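Local coordinates for LAO/AO transport system kinase (Escherichia coli, PDB 2P67), which is a MeaB-family protein of the P-loop NTPase clan, built around a parallel beta sheet flanked by helices and continued by a long helical arm, at residues N202-G206 / D207-N211; T260-A264 / S265-Q269; L268-V271 / R272-S276. All coordinates share one frame; numbering follows the deposited sequence.

Interaction 1: residues N202-G206 / D207-N211; sequences NKDDG and DNHTN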
loop_
_atom_site.group_PDB
_atom_site.type_symbol
_atom_site.label_atom_id
_atom_site.label_comp_id
_atom_site.label_asym_id
_atom_site.label_seq_id
_atom_site.Cartn_x
_atom_site.Cartn_y
_atom_site.Cartn_z
ATOM N N ASN A 202 14.390 20.973 9.711
ATOM C CA ASN A 202 14.655 21.855 10.864
ATOM C C ASN A 202 16.174 22.025 11.038
ATOM O O ASN A 202 16.961 21.307 10.414
ATOM C CB ASN A 202 13.989 21.283 12.134
ATOM C CG ASN A 202 13.822 22.311 13.278
ATOM O OD1 ASN A 202 13.958 23.539 13.109
ATOM N ND2 ASN A 202 13.504 21.785 14.469
ATOM N N LYS A 203 16.568 23.001 11.849
ATOM C CA LYS A 203 17.982 23.256 12.205
ATOM C C LYS A 203 18.749 23.862 11.043
ATOM O O LYS A 203 19.948 23.596 10.857
ATOM C CB LYS A 203 18.682 22.006 12.758
ATOM C CG LYS A 203 17.987 21.410 13.986
ATOM C CD LYS A 203 18.681 20.164 14.509
ATOM C CE LYS A 203 17.909 19.607 15.702
ATOM N NZ LYS A 203 18.364 18.240 16.080
ATOM N N ASP A 204 18.048 24.687 10.271
ATOM C CA ASP A 204 18.670 25.560 9.284
ATOM C C ASP A 204 19.270 26.749 10.030
ATOM O O ASP A 204 18.751 27.868 9.980
ATOM C CB ASP A 204 17.660 26.042 8.225
ATOM C CG ASP A 204 18.348 26.663 7.004
ATOM O OD1 ASP A 204 19.595 26.632 6.961
ATOM O OD2 ASP A 204 17.651 27.178 6.096
ATOM N N ASP A 205 20.362 26.481 10.739
ATOM C CA ASP A 205 21.006 27.472 11.599
ATOM C C ASP A 205 22.493 27.157 11.726
ATOM O O ASP A 205 22.934 26.050 11.378
ATOM C CB ASP A 205 20.329 27.516 12.988
ATOM C CG ASP A 205 20.352 26.168 13.713
ATOM O OD1 ASP A 205 21.411 25.503 13.730
ATOM O OD2 ASP A 205 19.306 25.772 14.285
ATOM N N GLY A 206 23.258 28.127 12.229
ATOM C CA GLY A 206 24.695 27.954 12.413
ATOM C C GLY A 206 25.420 27.698 11.103
ATOM O O GLY A 206 25.302 28.475 10.157
ATOM N N ASP A 207 26.153 26.590 11.042
ATOM C CA ASP A 207 27.033 26.323 9.908
ATOM C C ASP A 207 26.553 25.271 8.898
ATOM O O ASP A 207 27.213 25.044 7.878
ATOM C CB ASP A 207 28.448 26.016 10.400
ATOM C CG ASP A 207 29.125 27.234 11.004
ATOM O OD1 ASP A 207 29.011 28.343 10.416
ATOM O OD2 ASP A 207 29.774 27.088 12.065
ATOM N N ASN A 208 25.409 24.641 9.136
ATOM C CA ASN A 208 24.975 23.636 8.169
ATOM C C ASN A 208 23.925 24.080 7.132
ATOM O O ASN A 208 23.082 23.284 6.735
ATOM C CB ASN A 208 24.611 22.298 8.834
ATOM C CG ASN A 208 23.576 22.437 9.926
ATOM O OD1 ASN A 208 23.781 23.168 10.897
ATOM N ND2 ASN A 208 22.462 21.702 9.795
ATOM N N HIS A 209 23.993 25.332 6.675
ATOM C CA HIS A 209 23.044 25.778 5.639
ATOM C C HIS A 209 23.108 24.927 4.357
ATOM O O HIS A 209 22.072 24.565 3.794
ATOM C CB HIS A 209 23.177 27.264 5.286
ATOM C CG HIS A 209 22.121 27.734 4.332
ATOM N ND1 HIS A 209 22.114 27.382 2.996
ATOM C CD2 HIS A 209 21.012 28.486 4.525
ATOM C CE1 HIS A 209 21.053 27.906 2.408
ATOM N NE2 HIS A 209 20.370 28.580 3.314
ATOM N N THR A 210 24.310 24.627 3.889
ATOM C CA THR A 210 24.469 23.860 2.657
ATOM C C THR A 210 23.897 22.440 2.800
ATOM O O THR A 210 23.185 21.966 1.912
ATOM C CB THR A 210 25.947 23.844 2.188
ATOM O OG1 THR A 210 26.319 25.178 1.798
ATOM C CG2 THR A 210 26.147 22.924 0.977
ATOM N N ASN A 211 24.193 21.786 3.926
ATOM C CA ASN A 211 23.635 20.444 4.190
ATOM C C ASN A 211 22.104 20.460 4.194
ATOM O O ASN A 211 21.476 19.573 3.614
ATOM C CB ASN A 211 24.209 19.855 5.490
ATOM C CG ASN A 211 25.684 19.467 5.349
ATOM O OD1 ASN A 211 26.132 19.066 4.270
ATOM N ND2 ASN A 211 26.445 19.601 6.434
HETATM O O HOH W 1 19.199 25.912 3.732
HETATM O O HOH W 2 25.943 27.936 7.569
#
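Asn208 folds back over the turn and offers its amide ND2 to the carbonyl O of Lys203, 3.3 Å away, a weak hydrogen bond with an N-H...O angle of only 127°. Its CG stands between the backbone N and the carbonyl carbon (chi1 55°), which turns the amide back toward the preceding loop. The price is that Asn208 OD1 lies 3.0 Å from Asp205 O, two acceptors with no proton to share. Beside this, Asp204 OD1 approaches His209 CD2 to 3.4 Å, the carboxylate and ring planes inclined at 50°.

Two waters tie the same segments together. One donates to Asp204 OD2 at 3.1 Å and to His209 O, and sits above one face of the His209 ring. The other donates to Gly206 O at 2.7 Å and accepts a weak bond from His209 N.

Further out, the chain shape sets these positions. Asp205 to Asn208 form a type II' turn, with Gly206 at the positive phi this turn needs. Asp204 centres an inverse gamma turn closed by a weak bond from Asp205 N to Lys203 O, 2.9 Å. The 202-205 sequence matches the NKxD (G4) motif of G proteins, and its side chains reach neighbouring elements: Asn202 OD1 bonds to Ala242 N, Lys203 NZ to Gly66 O of the probable P-loop, Asp204 OD2 to Thr239 OG1 at the end of strand 236-239, and Asp205 OD2 to Ser241 OG.

Lys203 O thus takes two weak bonds, while Asn208 N is buried without a partner in the model. Asp204 OD2, 4.1 Å from His209 NE2, might modestly stabilise a protonated imidazole, though the ring's charge is not known. Beyond the chain itself, loop and helix start are joined by a weak amide bond and two water bridges.

Interaction 2: residues T260-A264 / S265-Q269; sequences TALTA and SGRLQ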
loop_
_atom_site.group_PDB
_atom_site.type_symbol
_atom_site.label_atom_id
_atom_site.label_comp_id
_atom_site.label_asym_id
_atom_site.label_seq_id
_atom_site.Cartn_x
_atom_site.Cartn_y
_atom_site.Cartn_z
ATOM N N THR A 260 -6.671 26.154 1.909
ATOM C CA THR A 260 -7.274 26.868 0.767
ATOM C C THR A 260 -7.412 26.002 -0.490
ATOM O O THR A 260 -8.493 25.902 -1.079
ATOM C CB THR A 260 -6.443 28.150 0.442
ATOM O OG1 THR A 260 -6.413 28.966 1.608
ATOM C CG2 THR A 260 -7.077 28.938 -0.704
ATOM N N ALA A 261 -6.329 25.334 -0.883
ATOM C CA ALA A 261 -6.345 24.523 -2.091
ATOM C C ALA A 261 -7.320 23.342 -2.025
ATOM O O ALA A 261 -8.007 23.021 -3.009
ATOM C CB ALA A 261 -4.951 24.035 -2.400
ATOM N N LEU A 262 -7.357 22.666 -0.880
ATOM C CA LEU A 262 -8.205 21.483 -0.750
ATOM C C LEU A 262 -9.663 21.846 -0.508
ATOM O O LEU A 262 -10.560 21.132 -0.968
ATOM C CB LEU A 262 -7.695 20.543 0.351
ATOM C CG LEU A 262 -6.827 19.405 -0.197
ATOM C CD1 LEU A 262 -5.473 20.020 -0.587
ATOM C CD2 LEU A 262 -6.652 18.306 0.837
ATOM N N THR A 263 -9.902 22.942 0.204
ATOM C CA THR A 263 -11.299 23.357 0.455
ATOM C C THR A 263 -11.974 23.989 -0.753
ATOM O O THR A 263 -13.204 23.933 -0.856
ATOM C CB THR A 263 -11.487 24.254 1.707
ATOM O OG1 THR A 263 -10.793 25.487 1.534
ATOM C CG2 THR A 263 -10.974 23.538 2.969
ATOM N N ALA A 264 -11.183 24.562 -1.669
ATOM C CA ALA A 264 -11.726 25.155 -2.918
ATOM C C ALA A 264 -12.545 24.170 -3.764
ATOM O O ALA A 264 -13.554 24.541 -4.382
ATOM C CB ALA A 264 -10.607 25.791 -3.750
ATOM N N SER A 265 -12.137 22.906 -3.761
ATOM C CA SER A 265 -12.786 21.881 -4.556
ATOM C C SER A 265 -13.703 21.003 -3.719
ATOM O O SER A 265 -14.301 20.089 -4.254
ATOM C CB SER A 265 -11.718 20.984 -5.179
ATOM O OG SER A 265 -10.931 20.417 -4.143
ATOM N N GLY A 266 -13.774 21.255 -2.413
ATOM C CA GLY A 266 -14.490 20.358 -1.489
ATOM C C GLY A 266 -13.744 19.061 -1.180
ATOM O O GLY A 266 -14.330 18.114 -0.646
ATOM N N ARG A 267 -12.450 19.019 -1.511
ATOM C CA ARG A 267 -11.659 17.803 -1.323
ATOM C C ARG A 267 -11.383 17.503 0.150
ATOM O O ARG A 267 -11.358 16.337 0.532
ATOM C CB ARG A 267 -10.353 17.842 -2.144
ATOM C CG ARG A 267 -9.388 16.642 -1.971
ATOM C CD ARG A 267 -9.979 15.253 -2.288
ATOM N NE ARG A 267 -8.919 14.246 -2.422
ATOM C CZ ARG A 267 -9.041 12.938 -2.180
ATOM N NH1 ARG A 267 -10.183 12.412 -1.762
ATOM N NH2 ARG A 267 -7.993 12.141 -2.352
ATOM N N LEU A 268 -11.186 18.533 0.967
ATOM C CA LEU A 268 -10.914 18.293 2.391
ATOM C C LEU A 268 -12.053 17.524 3.072
ATOM O O LEU A 268 -11.811 16.511 3.735
ATOM C CB LEU A 268 -10.608 19.583 3.148
ATOM C CG LEU A 268 -10.088 19.326 4.576
ATOM C CD1 LEU A 268 -8.963 18.276 4.620
ATOM C CD2 LEU A 268 -9.634 20.615 5.214
ATOM N N GLN A 269 -13.286 17.989 2.885
ATOM C CA GLN A 269 -14.466 17.261 3.395
ATOM C C GLN A 269 -14.472 15.810 2.912
ATOM O O GLN A 269 -14.764 14.884 3.679
ATOM C CB GLN A 269 -15.775 17.963 2.965
ATOM C CG GLN A 269 -16.112 19.224 3.750
ATOM C CD GLN A 269 -17.135 20.149 3.039
ATOM O OE1 GLN A 269 -16.937 20.572 1.864
ATOM N NE2 GLN A 269 -18.223 20.488 3.762
#
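A Schellman motif ends helix 248-264, and its two characteristic bonds both run back into the last turn. Gly266 N donates to Thr263 O at 3.1 Å, and Arg267 N to Leu262 O at 2.9 Å, the latter weak because its N-H...O angle is 128°. Leu262 O also accepts from Leu268 N at 3.3 Å, with the donor well above the carbonyl plane, so one oxygen serves the first two residues of the next helix.

Side chains pack across the joint as well. In the modelled conformer of Arg267, Leu262 and Arg267 run side by side, pointing the same way, CG to CG 4.2 Å apart; Tyr230 touches both. Leu268 CB meets Leu262 CB. Thr263 CG2, set anti to the carbonyl carbon while OG1 (chi1 64°) bonds back to Lys259 O, lies 3.9 Å from Leu268 CD2. Ser265 OG accepts a weak bond from Arg267 N, 3.3 Å away, and is hydrogen-bonded to Glu232 as well.

Gly266, at phi 75°, is both the residue that leaves the first helix and the N-cap of helix 267-294. Apolar contact between residues flanking the turn, here Leu262 and the aliphatic part of Arg267 as modelled, is a familiar companion of the glycine-centred Schellman motif.

Interaction 3: residues L268-V271 / R272-S276; sequences LQQV and RQQQS. With NA (sodium ion), chain B.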
loop_
_atom_site.group_PDB
_atom_site.type_symbol
_atom_site.label_atom_id
_atom_site.label_comp_id
_atom_site.label_asym_id
_atom_site.label_seq_id
_atom_site.Cartn_x
_atom_site.Cartn_y
_atom_site.Cartn_z
ATOM N N LEU A 268 -11.186 18.533 0.967
ATOM C CA LEU A 268 -10.914 18.293 2.391
ATOM C C LEU A 268 -12.053 17.524 3.072
ATOM O O LEU A 268 -11.811 16.511 3.735
ATOM C CB LEU A 268 -10.608 19.583 3.148
ATOM C CG LEU A 268 -10.088 19.326 4.576
ATOM C CD1 LEU A 268 -8.963 18.276 4.620
ATOM C CD2 LEU A 268 -9.634 20.615 5.214
ATOM N N GLN A 269 -13.286 17.989 2.885
ATOM C CA GLN A 269 -14.466 17.261 3.395
ATOM C C GLN A 269 -14.472 15.810 2.912
ATOM O O GLN A 269 -14.764 14.884 3.679
ATOM C CB GLN A 269 -15.775 17.963 2.965
ATOM C CG GLN A 269 -16.112 19.224 3.750
ATOM C CD GLN A 269 -17.135 20.149 3.039
ATOM O OE1 GLN A 269 -16.937 20.572 1.864
ATOM N NE2 GLN A 269 -18.223 20.488 3.762
ATOM N N GLN A 270 -14.160 15.600 1.633
ATOM C CA GLN A 270 -14.120 14.251 1.081
ATOM C C GLN A 270 -13.055 13.391 1.760
ATOM O O GLN A 270 -13.319 12.244 2.139
ATOM C CB GLN A 270 -13.895 14.292 -0.430
ATOM C CG GLN A 270 -14.236 12.967 -1.065
ATOM C CD GLN A 270 -13.653 12.821 -2.428
ATOM O OE1 GLN A 270 -12.438 12.951 -2.614
ATOM N NE2 GLN A 270 -14.507 12.528 -3.406
ATOM N N VAL A 271 -11.872 13.973 1.943
ATOM C CA VAL A 271 -10.777 13.307 2.645
ATOM C C VAL A 271 -11.212 12.858 4.040
ATOM O O VAL A 271 -11.060 11.684 4.391
ATOM C CB VAL A 271 -9.510 14.189 2.698
ATOM C CG1 VAL A 271 -8.459 13.603 3.694
ATOM C CG2 VAL A 271 -8.899 14.290 1.298
ATOM N N ARG A 272 -11.778 13.781 4.815
ATOM C CA ARG A 272 -12.251 13.478 6.170
ATOM C C ARG A 272 -13.284 12.333 6.201
ATOM O O ARG A 272 -13.182 11.421 7.043
ATOM C CB ARG A 272 -12.814 14.731 6.827
ATOM C CG ARG A 272 -11.786 15.793 7.106
ATOM C CD ARG A 272 -12.477 17.078 7.471
ATOM N NE ARG A 272 -11.610 17.964 8.240
ATOM C CZ ARG A 272 -12.031 19.058 8.850
ATOM N NH1 ARG A 272 -13.322 19.393 8.765
ATOM N NH2 ARG A 272 -11.177 19.824 9.526
ATOM N N GLN A 273 -14.247 12.367 5.280
ATOM C CA GLN A 273 -15.251 11.285 5.158
ATOM C C GLN A 273 -14.611 9.941 4.799
ATOM O O GLN A 273 -14.915 8.912 5.419
ATOM C CB GLN A 273 -16.348 11.675 4.151
ATOM C CG GLN A 273 -17.213 10.511 3.638
ATOM C CD GLN A 273 -18.281 10.020 4.627
ATOM O OE1 GLN A 273 -19.155 9.217 4.250
ATOM N NE2 GLN A 273 -18.221 10.489 5.890
ATOM N N GLN A 274 -13.722 9.952 3.810
ATOM C CA GLN A 274 -12.988 8.765 3.399
ATOM C C GLN A 274 -12.148 8.176 4.522
ATOM O O GLN A 274 -12.053 6.955 4.632
ATOM C CB GLN A 274 -12.096 9.063 2.205
ATOM C CG GLN A 274 -12.842 9.225 0.898
ATOM C CD GLN A 274 -11.906 9.511 -0.269
ATOM O OE1 GLN A 274 -10.751 9.936 -0.083
ATOM N NE2 GLN A 274 -12.403 9.294 -1.484
ATOM N N GLN A 275 -11.532 9.031 5.348
ATOM C CA GLN A 275 -10.725 8.550 6.463
ATOM C C GLN A 275 -11.598 7.794 7.472
ATOM O O GLN A 275 -11.220 6.740 7.977
ATOM C CB GLN A 275 -10.020 9.705 7.170
ATOM C CG GLN A 275 -8.901 10.329 6.359
ATOM C CD GLN A 275 -8.206 11.490 7.070
ATOM O OE1 GLN A 275 -8.735 12.079 8.020
ATOM N NE2 GLN A 275 -7.017 11.836 6.587
ATOM N N SER A 276 -12.780 8.335 7.744
ATOM C CA SER A 276 -13.656 7.744 8.762
ATOM C C SER A 276 -14.233 6.428 8.276
ATOM O O SER A 276 -14.267 5.464 9.015
ATOM C CB SER A 276 -14.749 8.732 9.162
ATOM O OG SER A 276 -14.171 9.729 10.021
HETATM NA NA NA B . -12.889 11.921 9.723
HETATM O O HOH W 3 -9.037 10.039 2.742
HETATM O O HOH W 4 -10.106 11.163 10.324
HETATM O O HOH W 5 -11.685 14.192 10.200
HETATM O O HOH W 6 -12.765 12.417 12.383
HETATM O O HOH W 7 -15.422 12.802 9.556
#
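Arg272 lies back along the preceding helical turn against Leu268. With CG anti to the carbonyl carbon (chi1 -67°) and the chain extended from there to NE, its CB, CG and CD all skirt Leu268 O, CG coming nearest at 3.4 Å. NE then passes 4.2 Å from Leu268 CG, and Leu268 CD2 sits over one face of the guanidinium, offset toward its rim. At the tip, NH2 forms a salt bridge with Asp171, and NH1 a weak bond with Gly54 O.

On another flank of the helix, the amides of Gln270 and Gln274 stack with planes 14° apart, OE1 of Gln270 being 3.8 Å from NE2 of Gln274. In its modelled conformer Arg267 NH1 bonds to Gln274 OE1 and weakly to Gln270 OE1.

The backbone of Arg272 has another task: its O binds the sodium ion at 2.7 Å, and Ser276 OG binds it at 2.6 Å. Four waters complete six ligands, and one of them donates to Gln275 OE1 at 2.8 Å, making Gln275 a second-shell residue.

Arg272 O also accepts from Ser276 N, so the sodium ion shares a helix carbonyl without breaking the helix, held by neutral oxygens and mostly by water.

Along the chain the three contacts come in order, with interaction 1 ending well before interaction 2 begins. Interaction 1 joins the end of strand 198-201 of the parallel sheet to helix 209-225, on the surface; its centre is about 34 Å from that of interaction 2 and about 37 Å from that of interaction 3, with no touch. Interactions 2 and 3, centres about 11 Å apart, share Leu268 and Gln269, and Arg267 probably hydrogen-bonds to Gln274 across the two. One contact therefore belongs to a loop beside the probable P-loop, interaction 2 to the junction of helix 248-264 with helix 267-294, and interaction 3 to the first turns of that long helix, which leads away from the sheet domain.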